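Glycoside hydrolase family 16 protein (Bacteroides ovatus, PDB 7KR6) probably hydrolyses O-glycosyl bonds of beta-glucans, acting as a glycoside hydrolase family 16 endo-glucanase. Local coordinates at residues W50-H55 / A70-G75; S96-S101 / A128-G133; L118-G123 / D160-V165; M148-Q153 / S190-N195. The protein carries 1 engineered substitution. All coordinates share one frame; numbering follows the deposited sequence.

Contact 1. Residues W50-H55 / A70-G75; sequences WTKETH and AHVSVG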
loop_
_atom_site.group_PDB
_atom_site.type_symbol
_atom_site.label_atom_id
_atom_site.label_comp_id
_atom_site.label_asym_id
_atom_site.label_seq_id
_atom_site.Cartn_x
_atom_site.Cartn_y
_atom_site.Cartn_z
ATOM N N TRP A 50 -11.829 -17.282 -22.608
ATOM C CA TRP A 50 -11.138 -15.968 -22.469
ATOM C C TRP A 50 -11.719 -14.931 -23.420
ATOM O O TRP A 50 -12.191 -15.311 -24.521
ATOM C CB TRP A 50 -9.632 -16.151 -22.705
ATOM C CG TRP A 50 -8.978 -17.171 -21.834
ATOM C CD1 TRP A 50 -8.591 -18.426 -22.173
ATOM C CD2 TRP A 50 -8.713 -17.045 -20.420
ATOM N NE1 TRP A 50 -8.060 -19.082 -21.098
ATOM C CE2 TRP A 50 -8.090 -18.247 -20.010
ATOM C CE3 TRP A 50 -8.857 -15.996 -19.487
ATOM C CZ2 TRP A 50 -7.695 -18.500 -18.694
ATOM C CZ3 TRP A 50 -8.409 -16.233 -18.203
ATOM C CH2 TRP A 50 -7.849 -17.451 -17.800
ATOM N N THR A 51 -11.610 -13.658 -23.049
ATOM C CA THR A 51 -11.891 -12.484 -23.865
ATOM C C THR A 51 -10.650 -11.595 -23.835
ATOM O O THR A 51 -10.206 -11.264 -22.723
ATOM C CB THR A 51 -13.115 -11.742 -23.350
ATOM O OG1 THR A 51 -14.109 -12.748 -23.190
ATOM C CG2 THR A 51 -13.573 -10.604 -24.228
ATOM N N LYS A 52 -10.147 -11.225 -25.001
ATOM C CA LYS A 52 -9.152 -10.141 -25.152
ATOM C C LYS A 52 -9.811 -8.786 -24.947
ATOM O O LYS A 52 -10.893 -8.537 -25.468
ATOM C CB LYS A 52 -8.474 -10.203 -26.529
ATOM C CG LYS A 52 -7.870 -11.544 -26.871
ATOM C CD LYS A 52 -7.210 -11.534 -28.215
ATOM C CE LYS A 52 -6.622 -12.854 -28.632
ATOM N NZ LYS A 52 -5.798 -12.679 -29.864
ATOM N N GLU A 53 -9.150 -7.902 -24.193
ATOM C CA GLU A 53 -9.685 -6.574 -23.864
ATOM C C GLU A 53 -9.080 -5.550 -24.803
ATOM O O GLU A 53 -7.889 -5.703 -25.222
ATOM C CB GLU A 53 -9.475 -6.195 -22.385
ATOM C CG GLU A 53 -10.207 -7.127 -21.456
ATOM C CD GLU A 53 -10.207 -6.667 -20.004
ATOM O OE1 GLU A 53 -10.325 -5.462 -19.800
ATOM O OE2 GLU A 53 -10.048 -7.510 -19.113
ATOM N N THR A 54 -9.884 -4.528 -25.078
ATOM C CA THR A 54 -9.536 -3.350 -25.907
ATOM C C THR A 54 -9.843 -2.086 -25.127
ATOM O O THR A 54 -11.012 -1.869 -24.759
ATOM C CB THR A 54 -10.302 -3.294 -27.238
ATOM O OG1 THR A 54 -10.008 -4.500 -27.934
ATOM C CG2 THR A 54 -9.876 -2.085 -28.045
ATOM N N HIS A 55 -8.829 -1.285 -24.827
ATOM C CA HIS A 55 -9.032 -0.044 -24.061
ATOM C C HIS A 55 -7.996 0.987 -24.508
ATOM O O HIS A 55 -6.884 0.583 -24.890
ATOM C CB HIS A 55 -8.867 -0.250 -22.538
ATOM C CG HIS A 55 -9.713 -1.319 -21.931
ATOM N ND1 HIS A 55 -11.053 -1.121 -21.626
ATOM C CD2 HIS A 55 -9.411 -2.584 -21.547
ATOM C CE1 HIS A 55 -11.534 -2.222 -21.070
ATOM N NE2 HIS A 55 -10.541 -3.138 -20.992
ATOM N N ALA A 70 -4.385 -7.509 -30.812
ATOM C CA ALA A 70 -3.157 -7.908 -31.531
ATOM C C ALA A 70 -2.022 -8.212 -30.548
ATOM O O ALA A 70 -1.038 -8.860 -30.964
ATOM C CB ALA A 70 -2.744 -6.827 -32.499
ATOM N N HIS A 71 -2.101 -7.711 -29.309
ATOM C CA HIS A 71 -0.995 -7.893 -28.347
ATOM C C HIS A 71 -1.280 -9.059 -27.410
ATOM O O HIS A 71 -0.610 -9.165 -26.350
ATOM C CB HIS A 71 -0.701 -6.543 -27.697
ATOM C CG HIS A 71 -0.006 -5.640 -28.660
ATOM N ND1 HIS A 71 -0.700 -4.882 -29.617
ATOM C CD2 HIS A 71 1.308 -5.379 -28.856
ATOM C CE1 HIS A 71 0.167 -4.183 -30.346
ATOM N NE2 HIS A 71 1.396 -4.475 -29.905
ATOM N N VAL A 72 -2.276 -9.873 -27.736
ATOM C CA VAL A 72 -2.526 -11.174 -27.078
ATOM C C VAL A 72 -2.347 -12.237 -28.159
ATOM O O VAL A 72 -3.013 -12.129 -29.229
ATOM C CB VAL A 72 -3.926 -11.241 -26.449
ATOM C CG1 VAL A 72 -4.099 -12.558 -25.729
ATOM C CG2 VAL A 72 -4.182 -10.062 -25.506
ATOM N N SER A 73 -1.540 -13.254 -27.865
ATOM C CA SER A 73 -1.361 -14.382 -28.799
ATOM C C SER A 73 -1.080 -15.671 -28.042
ATOM O O SER A 73 -0.734 -15.641 -26.825
ATOM C CB SER A 73 -0.311 -14.064 -29.836
ATOM O OG SER A 73 0.977 -14.085 -29.267
ATOM N N VAL A 74 -1.246 -16.805 -28.726
ATOM C CA VAL A 74 -0.786 -18.118 -28.231
ATOM C C VAL A 74 0.320 -18.608 -29.169
ATOM O O VAL A 74 0.111 -18.556 -30.412
ATOM C CB VAL A 74 -1.951 -19.121 -28.080
ATOM C CG1 VAL A 74 -1.428 -20.517 -27.831
ATOM C CG2 VAL A 74 -2.870 -18.704 -26.937
ATOM N N GLY A 75 1.467 -19.001 -28.629
ATOM C CA GLY A 75 2.639 -19.303 -29.472
ATOM C C GLY A 75 3.627 -20.186 -28.778
ATOM O O GLY A 75 3.356 -20.676 -27.685
#
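The extended side chain of Lys52 lies along Val72, linking two strands at one edge of the beta-jelly-roll fold of family 16. Two interactions run along this side chain. Its aliphatic middle packs on the valine, with Lys52 CD 3.7 Å from Val72 CB and Lys52 CE 3.9 Å from Val72 CG1. The ammonium group then goes on to the backbone, where Lys52 NZ donates to Val72 O at 2.9 Å, coming from above the carbonyl plane, 46° out of it. With CG turned away from its own carbonyl carbon (chi1 -53°) and every later torsion extended, the lysine spans the gap in nearly a straight line, sliding past the valine in the opposite direction.

Farther out, Lys52 NZ has a weak bond to Ala69 O, and Phe45 adds a cation-pi contact. Val72 also packs on Leu83, Leu85 and Ile99; it is buried, whereas Lys52 remains partly exposed. The backbones are set by different neighbours: Thr51 pairs with Asn100 of strand 93-107, and Ser73 with Ile84 of strand 80-90.

One residue past Lys52, Glu53 holds Arg98 NE in a salt bridge through OE2. Its other oxygen is met from two residues on: His55 NE2 donates to the anti lone pair of Glu53 OE1 at 2.6 Å, nearly straight at 164° and in the imidazole plane.

Contact 2. Residues S96-S101 / A128-G133; sequences SGRINS and AFWMMG. With G2F (2-deoxy-2-fluoro-alpha-D-glucopyranose), chain C; BGC (beta-D-glucopyranose), chain B.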
loop_
_atom_site.group_PDB
_atom_site.type_symbol
_atom_site.label_atom_id
_atom_site.label_comp_id
_atom_site.label_asym_id
_atom_site.label_seq_id
_atom_site.Cartn_x
_atom_site.Cartn_y
_atom_site.Cartn_z
ATOM N N SER A 96 -0.386 -3.131 -25.297
ATOM C CA SER A 96 -0.121 -4.391 -24.590
ATOM C C SER A 96 -1.409 -5.201 -24.560
ATOM O O SER A 96 -2.346 -4.828 -25.271
ATOM C CB SER A 96 0.416 -4.119 -23.190
ATOM O OG SER A 96 0.942 -5.305 -22.636
ATOM N N GLY A 97 -1.374 -6.314 -23.838
ATOM C CA GLY A 97 -2.489 -7.268 -23.803
ATOM C C GLY A 97 -3.015 -7.586 -22.436
ATOM O O GLY A 97 -2.265 -7.550 -21.411
ATOM N N ARG A 98 -4.311 -7.895 -22.421
ATOM C CA ARG A 98 -5.056 -8.179 -21.178
ATOM C C ARG A 98 -6.197 -9.118 -21.555
ATOM O O ARG A 98 -6.901 -8.811 -22.552
ATOM C CB ARG A 98 -5.645 -6.889 -20.604
ATOM C CG ARG A 98 -6.600 -7.088 -19.431
ATOM C CD ARG A 98 -6.756 -5.837 -18.624
ATOM N NE ARG A 98 -7.948 -5.825 -17.782
ATOM C CZ ARG A 98 -8.147 -4.986 -16.793
ATOM N NH1 ARG A 98 -7.209 -4.145 -16.425
ATOM N NH2 ARG A 98 -9.311 -4.973 -16.141
ATOM N N ILE A 99 -6.391 -10.173 -20.785
ATOM C CA ILE A 99 -7.550 -11.085 -20.981
ATOM C C ILE A 99 -8.280 -11.289 -19.666
ATOM O O ILE A 99 -7.684 -11.221 -18.567
ATOM C CB ILE A 99 -7.094 -12.422 -21.575
ATOM C CG1 ILE A 99 -6.300 -13.249 -20.574
ATOM C CG2 ILE A 99 -6.371 -12.219 -22.884
ATOM C CD1 ILE A 99 -5.843 -14.610 -21.060
ATOM N N ASN A 100 -9.529 -11.736 -19.790
ATOM C CA ASN A 100 -10.296 -12.164 -18.622
ATOM C C ASN A 100 -11.205 -13.328 -19.003
ATOM O O ASN A 100 -11.518 -13.461 -20.187
ATOM C CB ASN A 100 -11.117 -10.995 -18.075
ATOM C CG ASN A 100 -12.256 -10.540 -18.977
ATOM O OD1 ASN A 100 -13.295 -11.214 -19.013
ATOM N ND2 ASN A 100 -12.070 -9.466 -19.739
ATOM N N SER A 101 -11.755 -13.989 -18.002
ATOM C CA SER A 101 -12.715 -15.099 -18.165
ATOM C C SER A 101 -14.104 -14.721 -17.635
ATOM O O SER A 101 -14.890 -15.678 -17.369
ATOM C CB SER A 101 -12.155 -16.370 -17.574
ATOM O OG SER A 101 -12.107 -16.345 -16.152
ATOM N N ALA A 128 0.444 -8.631 -13.950
ATOM C CA ALA A 128 -0.417 -9.077 -12.837
ATOM C C ALA A 128 -1.208 -10.337 -13.237
ATOM O O ALA A 128 -1.497 -10.577 -14.447
ATOM C CB ALA A 128 -1.321 -7.957 -12.393
ATOM N N PHE A 129 -1.487 -11.129 -12.228
ATOM C CA PHE A 129 -2.347 -12.323 -12.257
ATOM C C PHE A 129 -3.366 -12.097 -11.154
ATOM O O PHE A 129 -2.942 -11.991 -9.978
ATOM C CB PHE A 129 -1.468 -13.554 -12.023
ATOM C CG PHE A 129 -2.189 -14.851 -11.751
ATOM C CD1 PHE A 129 -3.409 -15.158 -12.364
ATOM C CD2 PHE A 129 -1.639 -15.774 -10.890
ATOM C CE1 PHE A 129 -4.022 -16.376 -12.109
ATOM C CE2 PHE A 129 -2.236 -17.001 -10.645
ATOM C CZ PHE A 129 -3.441 -17.290 -11.262
ATOM N N TRP A 130 -4.641 -12.016 -11.504
ATOM C CA TRP A 130 -5.638 -11.522 -10.540
ATOM C C TRP A 130 -7.045 -12.014 -10.881
ATOM O O TRP A 130 -7.209 -12.749 -11.833
ATOM C CB TRP A 130 -5.515 -10.005 -10.479
ATOM C CG TRP A 130 -5.626 -9.238 -11.758
ATOM C CD1 TRP A 130 -4.763 -9.228 -12.815
ATOM C CD2 TRP A 130 -6.554 -8.178 -12.008
ATOM N NE1 TRP A 130 -5.135 -8.280 -13.722
ATOM C CE2 TRP A 130 -6.229 -7.627 -13.253
ATOM C CE3 TRP A 130 -7.638 -7.645 -11.298
ATOM C CZ2 TRP A 130 -6.906 -6.530 -13.769
ATOM C CZ3 TRP A 130 -8.306 -6.577 -11.828
ATOM C CH2 TRP A 130 -7.953 -6.032 -13.042
ATOM N N MET A 131 -7.993 -11.662 -10.022
ATOM C CA MET A 131 -9.369 -12.186 -10.107
ATOM C C MET A 131 -10.324 -11.072 -9.719
ATOM O O MET A 131 -9.962 -10.233 -8.856
ATOM C CB MET A 131 -9.539 -13.389 -9.176
ATOM C CG MET A 131 -8.707 -14.573 -9.542
ATOM S SD MET A 131 -8.621 -15.789 -8.217
ATOM C CE MET A 131 -10.308 -16.010 -7.630
ATOM N N MET A 132 -11.517 -11.056 -10.317
ATOM C CA MET A 132 -12.605 -10.177 -9.814
ATOM C C MET A 132 -13.894 -10.972 -9.733
ATOM O O MET A 132 -14.017 -11.996 -10.401
ATOM C CB MET A 132 -12.848 -8.943 -10.680
ATOM C CG MET A 132 -11.751 -7.870 -10.561
ATOM S SD MET A 132 -12.079 -6.308 -11.384
ATOM C CE MET A 132 -11.664 -6.682 -13.072
ATOM N N GLY A 133 -14.819 -10.475 -8.935
ATOM C CA GLY A 133 -16.126 -11.130 -8.792
ATOM C C GLY A 133 -16.884 -11.186 -10.102
ATOM O O GLY A 133 -16.973 -10.209 -10.821
HETATM C C1 G2F C . -6.033 -4.702 -8.531
HETATM C C2 G2F C . -6.352 -3.277 -8.829
HETATM C C3 G2F C . -6.583 -3.054 -10.309
HETATM C C4 G2F C . -5.333 -3.472 -11.040
HETATM C C5 G2F C . -5.117 -4.986 -10.726
HETATM C C6 G2F C . -3.966 -5.672 -11.424
HETATM O O3 G2F C . -6.921 -1.693 -10.554
HETATM O O4 G2F C . -5.534 -3.200 -12.472
HETATM O O5 G2F C . -4.951 -5.228 -9.315
HETATM O O6 G2F C . -2.731 -4.882 -11.243
HETATM F F2 G2F C . -7.439 -2.871 -7.997
HETATM C C2 BGC B . -8.423 0.150 -10.838
HETATM C C3 BGC B . -9.939 0.386 -11.069
HETATM C C4 BGC B . -10.521 -0.547 -12.107
HETATM C C5 BGC B . -10.217 -2.025 -11.787
HETATM C C6 BGC B . -10.676 -3.017 -12.825
HETATM C C1 BGC B . -8.274 -1.329 -10.600
HETATM O O2 BGC B . -7.891 0.923 -9.805
HETATM O O3 BGC B . -10.046 1.771 -11.418
HETATM O O4 BGC B . -11.956 -0.329 -12.185
HETATM O O5 BGC B . -8.767 -2.154 -11.643
HETATM O O6 BGC B . -10.056 -2.743 -14.106
#
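Trp130 and Met132 reach Arg98 from strand 125-133, and Ala128 precedes them along the same wall of the glycan pocket, its CB 3.6 Å from O6 of the fluoroglucose G2F. At Trp130, CG is placed between the backbone N and the carbonyl carbon (chi1 55°), and the indole does two jobs at once. One face carries the sugar, with G2F C6 over the ring centre and 3.5 Å from Trp130 CE2. The rim meets arginine: Trp130 CZ2 points onto a guanidinium face, 3.6 Å from Arg98 CZ, with the two planes 85° apart. Asn237 OD1 holds the indole through NE1.

This is the sugar-binding cleft on the concave side of the family 16 beta-jelly roll, and the glucose BGC, joined through its C1 to O3 of G2F, continues along it. Arg98 NH2 donates to BGC O6 at 3.1 Å, almost straight at 167°, with the acceptor near the guanidinium plane, while Glu53 forms a salt bridge to NE.

Met132 comes last. Bent at its final torsion, it brings CE to 3.8 Å from BGC C6 and 4.2 Å from Arg98 NH2, a sulfur-bearing apolar arm beside the same hydroxymethyl group that the arginine grips.

Contact 3. Residues L118-G123 / D160-V165; sequences LPKTNG and DSEKQV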
loop_
_atom_site.group_PDB
_atom_site.type_symbol
_atom_site.label_atom_id
_atom_site.label_comp_id
_atom_site.label_asym_id
_atom_site.label_seq_id
_atom_site.Cartn_x
_atom_site.Cartn_y
_atom_site.Cartn_z
ATOM N N LEU A 118 8.086 -13.917 -16.520
ATOM C CA LEU A 118 7.909 -12.452 -16.447
ATOM C C LEU A 118 9.120 -11.800 -17.100
ATOM O O LEU A 118 10.250 -12.252 -16.922
ATOM C CB LEU A 118 7.781 -12.024 -14.984
ATOM C CG LEU A 118 6.489 -12.431 -14.302
ATOM C CD1 LEU A 118 6.510 -12.074 -12.824
ATOM C CD2 LEU A 118 5.291 -11.828 -15.031
ATOM N N PRO A 119 8.895 -10.668 -17.785
ATOM C CA PRO A 119 9.971 -9.805 -18.266
ATOM C C PRO A 119 10.602 -9.110 -17.047
ATOM O O PRO A 119 10.008 -8.996 -15.966
ATOM C CB PRO A 119 9.249 -8.761 -19.117
ATOM C CG PRO A 119 7.922 -8.646 -18.433
ATOM C CD PRO A 119 7.584 -10.041 -17.950
ATOM N N LYS A 120 11.820 -8.617 -17.230
ATOM C CA LYS A 120 12.378 -7.601 -16.313
ATOM C C LYS A 120 11.462 -6.382 -16.279
ATOM O O LYS A 120 11.233 -5.746 -17.313
ATOM C CB LYS A 120 13.827 -7.336 -16.736
ATOM C CG LYS A 120 14.697 -8.546 -16.421
ATOM C CD LYS A 120 16.153 -8.341 -16.586
ATOM C CE LYS A 120 16.880 -9.667 -16.641
ATOM N NZ LYS A 120 16.825 -10.405 -15.360
ATOM N N THR A 121 10.953 -6.045 -15.097
ATOM C CA THR A 121 9.930 -4.988 -14.965
ATOM C C THR A 121 10.569 -3.619 -14.767
ATOM O O THR A 121 9.852 -2.599 -14.988
ATOM C CB THR A 121 8.962 -5.290 -13.817
ATOM O OG1 THR A 121 9.657 -5.479 -12.570
ATOM C CG2 THR A 121 8.117 -6.492 -14.151
ATOM N N ASN A 122 11.829 -3.581 -14.312
ATOM C CA ASN A 122 12.497 -2.311 -13.928
ATOM C C ASN A 122 12.172 -1.210 -14.952
ATOM O O ASN A 122 12.388 -1.426 -16.164
ATOM C CB ASN A 122 14.018 -2.463 -13.701
ATOM C CG ASN A 122 14.528 -1.357 -12.780
ATOM O OD1 ASN A 122 14.274 -0.208 -13.025
ATOM N ND2 ASN A 122 15.005 -1.689 -11.591
ATOM N N GLY A 123 11.663 -0.065 -14.487
ATOM C CA GLY A 123 11.394 1.098 -15.362
ATOM C C GLY A 123 9.983 1.162 -15.889
ATOM O O GLY A 123 9.713 1.922 -16.828
ATOM N N ASP A 160 14.443 -4.594 -4.658
ATOM C CA ASP A 160 14.937 -5.361 -5.822
ATOM C C ASP A 160 13.731 -5.621 -6.713
ATOM O O ASP A 160 12.911 -6.504 -6.357
ATOM C CB ASP A 160 15.635 -6.628 -5.331
ATOM C CG ASP A 160 16.188 -7.519 -6.424
ATOM O OD1 ASP A 160 15.800 -7.361 -7.611
ATOM O OD2 ASP A 160 17.043 -8.362 -6.087
ATOM N N SER A 161 13.652 -4.929 -7.839
ATOM C CA SER A 161 12.518 -5.060 -8.789
ATOM C C SER A 161 12.343 -6.492 -9.291
ATOM O O SER A 161 11.202 -6.826 -9.695
ATOM C CB SER A 161 12.635 -4.099 -9.908
ATOM O OG SER A 161 13.807 -4.347 -10.674
ATOM N N GLU A 162 13.375 -7.350 -9.264
ATOM C CA GLU A 162 13.248 -8.726 -9.792
ATOM C C GLU A 162 12.644 -9.648 -8.730
ATOM O O GLU A 162 12.232 -10.764 -9.110
ATOM C CB GLU A 162 14.587 -9.282 -10.290
ATOM C CG GLU A 162 15.075 -8.532 -11.509
ATOM C CD GLU A 162 16.261 -9.187 -12.194
ATOM O OE1 GLU A 162 16.535 -10.382 -11.928
ATOM O OE2 GLU A 162 16.856 -8.520 -13.048
ATOM N N LYS A 163 12.652 -9.249 -7.471
ATOM C CA LYS A 163 12.224 -10.106 -6.351
ATOM C C LYS A 163 10.965 -9.575 -5.670
ATOM O O LYS A 163 10.328 -10.374 -4.954
ATOM C CB LYS A 163 13.331 -10.270 -5.317
ATOM C CG LYS A 163 14.555 -10.977 -5.870
ATOM C CD LYS A 163 15.531 -11.389 -4.817
ATOM C CE LYS A 163 16.890 -11.739 -5.396
ATOM N NZ LYS A 163 17.838 -11.989 -4.280
ATOM N N GLN A 164 10.609 -8.310 -5.848
ATOM C CA GLN A 164 9.566 -7.672 -5.010
ATOM C C GLN A 164 8.180 -7.966 -5.581
ATOM O O GLN A 164 7.845 -7.489 -6.698
ATOM C CB GLN A 164 9.786 -6.176 -4.874
ATOM C CG GLN A 164 8.801 -5.620 -3.877
ATOM C CD GLN A 164 8.911 -4.127 -3.787
ATOM O OE1 GLN A 164 9.933 -3.609 -3.338
ATOM N NE2 GLN A 164 7.882 -3.471 -4.274
ATOM N N VAL A 165 7.384 -8.676 -4.793
ATOM C CA VAL A 165 6.019 -9.050 -5.194
ATOM C C VAL A 165 5.034 -8.298 -4.312
ATOM O O VAL A 165 5.249 -8.176 -3.097
ATOM C CB VAL A 165 5.792 -10.558 -5.075
ATOM C CG1 VAL A 165 4.360 -10.908 -5.402
ATOM C CG2 VAL A 165 6.744 -11.323 -5.971
HETATM O O HOH W 1 13.284 -5.783 -12.889
#
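A surface salt bridge between Lys120 and Glu162, flanked by a water bridge, ties the loop after strand 112-117 to the turn leading into strand 164-171 of the beta-jelly roll. Lys120 NZ donates to Glu162 OE2 at 3.0 Å, arriving above the carboxylate plane, 47° out of it. A bend at the last torsion of the lysine (chi4 -67°) turns the ammonium back onto the acid, and Lys120 CD also passes 3.6 Å from Glu162 OE2. Both charged ends have further partners in one neighbouring loop: Lys120 NZ also donates to Gln192 O, and Glu162 OE1 is bonded to Ser190 OG. The ion pair is thus held at both ends by segment 190-195.

Next along the chain, Thr121 OG1 lies 3.5 Å from Ser161 O and is hydrogen-bonded to Gln192 NE2. Asn122 and Ser161 meet one step further along the loop, with Asn122 ND2 3.1 Å from Ser161 OG. A single water spans the same two residues, accepting from Asn122 N at 3.0 Å and bonded to Ser161 OG at 2.7 Å.

An Asx turn shapes the partner segment and presents Ser161 and Glu162 to the loop. Lys163 N is bonded to Asp160 O across the same bend, and Glu162 N donates at 2.9 Å to Asp160 OD1, which it meets on the anti side, 31° out of the carboxylate plane.

Contact 4. Residues M148-Q153 / S190-N195; sequences MAMGEQ and SLQDGN. Engineered in segment 148-153: Ala149 (natural residue Glu).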
loop_
_atom_site.group_PDB
_atom_site.type_symbol
_atom_site.label_atom_id
_atom_site.label_comp_id
_atom_site.label_asym_id
_atom_site.label_seq_id
_atom_site.Cartn_x
_atom_site.Cartn_y
_atom_site.Cartn_z
ATOM N N MET A 148 -0.730 -11.874 -7.712
ATOM C CA MET A 148 0.669 -11.425 -7.877
ATOM C C MET A 148 0.656 -10.211 -8.787
ATOM O O MET A 148 -0.024 -10.202 -9.799
ATOM C CB MET A 148 1.497 -12.561 -8.491
ATOM C CG MET A 148 2.937 -12.217 -8.942
ATOM S SD MET A 148 3.081 -11.334 -10.507
ATOM C CE MET A 148 2.645 -12.607 -11.695
ATOM N N ALA A 149 1.458 -9.222 -8.420
ATOM C CA ALA A 149 1.867 -8.128 -9.296
ATOM C C ALA A 149 3.335 -7.859 -9.017
ATOM O O ALA A 149 3.770 -8.012 -7.873
ATOM C CB ALA A 149 1.052 -6.911 -9.050
ATOM N N MET A 150 4.063 -7.497 -10.056
ATOM C CA MET A 150 5.444 -6.958 -9.869
ATOM C C MET A 150 5.505 -5.606 -10.551
ATOM O O MET A 150 4.612 -5.234 -11.334
ATOM C CB MET A 150 6.489 -7.912 -10.437
ATOM C CG MET A 150 6.458 -9.241 -9.746
ATOM S SD MET A 150 7.848 -10.322 -10.072
ATOM C CE MET A 150 9.048 -9.613 -8.942
ATOM N N GLY A 151 6.544 -4.839 -10.236
ATOM C CA GLY A 151 6.727 -3.533 -10.899
ATOM C C GLY A 151 6.515 -2.360 -9.957
ATOM O O GLY A 151 6.536 -1.209 -10.434
ATOM N N GLU A 152 6.230 -2.568 -8.669
ATOM C CA GLU A 152 5.837 -1.449 -7.769
ATOM C C GLU A 152 6.964 -0.416 -7.647
ATOM O O GLU A 152 8.147 -0.824 -7.658
ATOM C CB GLU A 152 5.448 -1.989 -6.396
ATOM C CG GLU A 152 4.619 -1.027 -5.560
ATOM C CD GLU A 152 5.437 -0.156 -4.614
ATOM O OE1 GLU A 152 5.017 0.949 -4.319
ATOM O OE2 GLU A 152 6.551 -0.563 -4.254
ATOM N N GLN A 153 6.587 0.862 -7.514
ATOM C CA GLN A 153 7.504 2.041 -7.364
ATOM C C GLN A 153 8.667 1.713 -6.402
ATOM O O GLN A 153 9.826 1.971 -6.763
ATOM C CB GLN A 153 6.695 3.229 -6.833
ATOM C CG GLN A 153 7.482 4.512 -6.615
ATOM C CD GLN A 153 6.574 5.685 -6.297
ATOM O OE1 GLN A 153 5.381 5.658 -6.543
ATOM N NE2 GLN A 153 7.144 6.745 -5.768
ATOM N N SER A 190 15.319 -14.174 -8.004
ATOM C CA SER A 190 14.672 -13.423 -9.108
ATOM C C SER A 190 13.515 -14.241 -9.707
ATOM O O SER A 190 13.670 -15.481 -9.917
ATOM C CB SER A 190 15.656 -13.063 -10.185
ATOM O OG SER A 190 14.988 -12.553 -11.314
ATOM N N LEU A 191 12.363 -13.591 -9.909
ATOM C CA LEU A 191 11.199 -14.138 -10.644
ATOM C C LEU A 191 11.248 -13.684 -12.087
ATOM O O LEU A 191 10.347 -14.053 -12.847
ATOM C CB LEU A 191 9.907 -13.696 -9.968
ATOM C CG LEU A 191 9.756 -14.241 -8.565
ATOM C CD1 LEU A 191 8.558 -13.556 -7.909
ATOM C CD2 LEU A 191 9.571 -15.774 -8.578
ATOM N N GLN A 192 12.339 -12.996 -12.486
ATOM C CA GLN A 192 12.428 -12.325 -13.791
ATOM C C GLN A 192 13.738 -12.810 -14.429
ATOM O O GLN A 192 14.535 -11.977 -14.856
ATOM C CB GLN A 192 12.330 -10.813 -13.673
ATOM C CG GLN A 192 11.016 -10.343 -13.064
ATOM C CD GLN A 192 10.983 -8.858 -12.771
ATOM O OE1 GLN A 192 11.908 -8.120 -13.121
ATOM N NE2 GLN A 192 9.967 -8.414 -12.044
ATOM N N ASP A 193 13.899 -14.127 -14.427
ATOM C CA ASP A 193 15.206 -14.829 -14.568
ATOM C C ASP A 193 15.149 -15.695 -15.834
ATOM O O ASP A 193 15.973 -16.594 -15.936
ATOM C CB ASP A 193 15.475 -15.727 -13.363
ATOM C CG ASP A 193 14.447 -16.833 -13.095
ATOM O OD1 ASP A 193 13.292 -16.672 -13.537
ATOM O OD2 ASP A 193 14.808 -17.828 -12.383
ATOM N N GLY A 194 14.163 -15.497 -16.705
ATOM C CA GLY A 194 14.016 -16.312 -17.931
ATOM C C GLY A 194 13.431 -17.695 -17.673
ATOM O O GLY A 194 13.462 -18.505 -18.617
ATOM N N ASN A 195 12.891 -17.951 -16.481
ATOM C CA ASN A 195 12.234 -19.238 -16.150
ATOM C C ASN A 195 10.777 -18.991 -15.744
ATOM O O ASN A 195 10.423 -17.851 -15.378
ATOM C CB ASN A 195 12.942 -20.003 -15.043
ATOM C CG ASN A 195 14.344 -20.435 -15.439
ATOM O OD1 ASN A 195 15.264 -20.294 -14.648
ATOM N ND2 ASN A 195 14.505 -20.946 -16.653
#
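Met150, one residue past the E-x-D-x-x-E signature of family 16, meets Leu191 and Gln192 of the loop before strand 197-203. The last acid of that signature is absent here, because Ala149 is an engineered replacement of the natural Glu. Met150 points its side chain at the loop, and a turn at the last torsion (chi3 80°) folds its methyl back against two partners.

Leu191 crosses the methionine at about a right angle, with Met150 SD 4.0 Å from Leu191 CB and Met150 CE 4.1 Å from Leu191 CD1. Gln192, extended beyond CG, runs head-on toward Met150 from the loop. Gln192 NE2 makes a weak hydrogen bond to Met150 SD, 3.5 Å long with an N-H...S angle of 153°, and it lies equally near the methyl CE. The stronger partner of this NE2 is Thr121 OG1, so the thioether serves as a second, softer acceptor for a buried amide.

The loop is shaped by turns of its own. Ser190 OG accepts from Gln192 N at 2.9 Å, an ST turn in the bend from which both Leu191 and Gln192 point toward Met150, and Asp193 OD1 accepts from Asn195 N at 3.2 Å, an Asx turn. Val165 touches both Met150 and Leu191, and Leu118 also lies against the methionine, extending an apolar cluster on the core face of the strand. The arrangement belongs to the beta-jelly roll of family 16, in which one face of the signature strand looks into the cleft and the other into the hydrophobic core, closed here by the loop 190-195.

Contacts 1 and 2 adjoin, their centres 11 Å apart: Asn100 O takes the backbone N of Thr51 at 2.9 Å, and Asn100 ND2 lies 2.9 Å from Glu53 OE2, the carboxylate oxygen that also holds the sugar-binding Arg98. Contacts 3 and 4 are almost one unit, with centres 4 Å apart, and Gln164 O packs 3.3 Å from Met150 CE. Contact 2 supplies four residues of the glycan pocket, and strand pairing joins it to contact 4, with Phe129 N 3.0 Å from Met148 O. Contacts 3 and 4 lie away from the sugar: the side chains of Thr121 and Met150 are about 11 and 10 Å from the bound fluoroglucose.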